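Local coordinates for actin-binding protein (Saccharomyces cerevisiae, PDB 1JO8) that binds actin filaments and regulates actin assembly by the ARP2/3 complex, this piece being the SH3 domain through which it interacts with several partner proteins, at residues Asp23-Ile28 against Asn52-Gly57. Residues are numbered along the deposited sequence; the frame is centred on the assembly and turned at random. Where two conformers were deposited one is given.
Sequences DKIINI and NYVSLG. With SO4 (sulfate ion), chain C.
Val54 and Leu56 reach across strand 3-5 to meet Ile25 and Ile28. In the five-stranded antiparallel SH3 fold, strand 3-5 separates the two segments. This keeps the backbones apart, with the CA atoms of Ile25 and Val54 8.2 Å from each other. Val54 turns its side chain toward Ile25. Its CG1 lies 3.8 Å from Ile25 CD1, a methyl-to-methyl contact. The distance is measured in one of two deposited conformers of Ile25 and is less certain for that reason. In this conformer Ile25 extends the methyl from CG1, which sits beside its own backbone N (chi1 -66°). Both residues also pack on Phe49 of strand 46-50, and Ala3 of the intervening strand touches Val54, Leu56 and Ile28. Ser55 takes no part in the apolar contact. Its OG donates a hydrogen bond of 2.8 Å to O2 of a sulfate ion, probably from the crystallisation liquor. Leu56 is more exposed than Val54, but the end of its side chain comes nearer to Ile28. Leu56 CD2 comes within 4.2 Å of Ile28 CD1, at a slant. No hydrogen bond joins the two segments, and the backbones of Ile25 and Ile28 bond to Ala3 and Pro1 instead. The contact therefore rests on dispersion and the burial of methyl groups at the edge of the core, where the buried Ile25 and Ile28 meet the more open Val54 and Leu56.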
# COMPACT_ATOMS: atom_id res chain seq x y z
N ASP A 23 2.22 3.68 -8.14
CA ASP A 23 3.28 3.16 -7.29
C ASP A 23 3.00 1.70 -6.97
O ASP A 23 1.85 1.30 -6.83
CB ASP A 23 3.36 3.92 -5.97
CG ASP A 23 3.94 5.29 -6.08
OD1 ASP A 23 4.54 5.63 -7.13
OD2 ASP A 23 3.84 6.05 -5.07
N LYS A 24 4.04 0.91 -6.81
CA LYS A 24 3.92 -0.48 -6.41
C LYS A 24 4.12 -0.65 -4.91
O LYS A 24 4.95 0.03 -4.30
CB LYS A 24 4.92 -1.33 -7.17
CG LYS A 24 4.59 -1.44 -8.65
CD LYS A 24 5.64 -2.33 -9.33
CE LYS A 24 5.33 -2.55 -10.82
NZ LYS A 24 6.39 -3.39 -11.48
N ILE A 25 3.31 -1.51 -4.32
CA ILE A 25 3.38 -1.84 -2.90
C ILE A 25 3.71 -3.33 -2.89
O ILE A 25 3.00 -4.13 -3.49
CB ILE A 25 2.05 -1.58 -2.19
CG1 ILE A 25 1.72 -0.10 -2.18
CG2 ILE A 25 2.18 -2.06 -0.75
CD1 ILE A 25 1.00 0.47 -3.40
N ILE A 26 4.78 -3.69 -2.21
CA ILE A 26 5.31 -5.05 -2.24
C ILE A 26 5.23 -5.73 -0.88
O ILE A 26 5.00 -5.08 0.16
CB ILE A 26 6.77 -5.06 -2.78
CG1 ILE A 26 7.75 -4.50 -1.77
CG2 ILE A 26 6.86 -4.29 -4.10
CD1 ILE A 26 9.21 -4.71 -2.20
N ASN A 27 5.41 -7.04 -0.87
CA ASN A 27 5.39 -7.84 0.35
C ASN A 27 4.14 -7.55 1.17
O ASN A 27 4.19 -7.32 2.38
CB ASN A 27 6.63 -7.62 1.19
CG ASN A 27 6.88 -8.77 2.22
OD1 ASN A 27 6.35 -9.89 2.09
ND2 ASN A 27 7.52 -8.42 3.34
N ILE A 28 3.00 -7.63 0.51
CA ILE A 28 1.75 -7.36 1.18
C ILE A 28 1.41 -8.46 2.16
O ILE A 28 1.56 -9.65 1.87
CB ILE A 28 0.64 -7.17 0.15
CG1 ILE A 28 0.91 -5.87 -0.60
CG2 ILE A 28 -0.75 -7.15 0.79
CD1 ILE A 28 0.12 -5.67 -1.85
N ASN A 52 -8.59 -1.17 -0.64
CA ASN A 52 -9.26 -0.79 -1.88
C ASN A 52 -8.46 0.23 -2.71
O ASN A 52 -8.84 0.56 -3.83
CB ASN A 52 -10.71 -0.30 -1.59
CG ASN A 52 -11.60 -1.38 -0.85
OD1 ASN A 52 -12.42 -2.02 -1.47
ND2 ASN A 52 -11.41 -1.56 0.47
N TYR A 53 -7.34 0.75 -2.21
CA TYR A 53 -6.54 1.68 -3.00
C TYR A 53 -5.59 0.98 -3.98
O TYR A 53 -4.94 1.67 -4.75
CB TYR A 53 -5.74 2.65 -2.11
CG TYR A 53 -6.57 3.77 -1.58
CD1 TYR A 53 -7.54 3.56 -0.61
CD2 TYR A 53 -6.41 5.05 -2.06
CE1 TYR A 53 -8.32 4.59 -0.14
CE2 TYR A 53 -7.19 6.08 -1.59
CZ TYR A 53 -8.14 5.85 -0.63
OH TYR A 53 -8.92 6.90 -0.19
N VAL A 54 -5.48 -0.34 -3.92
CA VAL A 54 -4.54 -1.07 -4.78
C VAL A 54 -5.21 -2.23 -5.49
O VAL A 54 -6.28 -2.69 -5.10
CB VAL A 54 -3.31 -1.62 -3.97
CG1 VAL A 54 -2.69 -0.55 -3.08
CG2 VAL A 54 -3.71 -2.81 -3.15
N SER A 55 -4.55 -2.70 -6.54
CA SER A 55 -4.95 -3.88 -7.27
C SER A 55 -3.75 -4.82 -7.38
O SER A 55 -2.69 -4.37 -7.78
CB SER A 55 -5.42 -3.46 -8.65
OG SER A 55 -5.64 -4.58 -9.45
N LEU A 56 -3.87 -6.09 -7.01
CA LEU A 56 -2.70 -6.99 -7.05
C LEU A 56 -2.13 -7.08 -8.46
O LEU A 56 -2.85 -7.07 -9.46
CB LEU A 56 -3.03 -8.38 -6.52
CG LEU A 56 -3.57 -8.44 -5.11
CD1 LEU A 56 -3.60 -9.89 -4.65
CD2 LEU A 56 -2.76 -7.63 -4.13
N GLY A 57 -0.81 -7.14 -8.54
CA GLY A 57 -0.12 -7.27 -9.81
C GLY A 57 -0.15 -6.02 -10.65
O GLY A 57 -0.45 -4.92 -10.15
S SO4 C . -9.18 -5.01 -8.43
O1 SO4 C . -9.53 -3.65 -8.81
O2 SO4 C . -8.25 -5.57 -9.41
O3 SO4 C . -8.54 -4.98 -7.13
O4 SO4 C . -10.40 -5.84 -8.36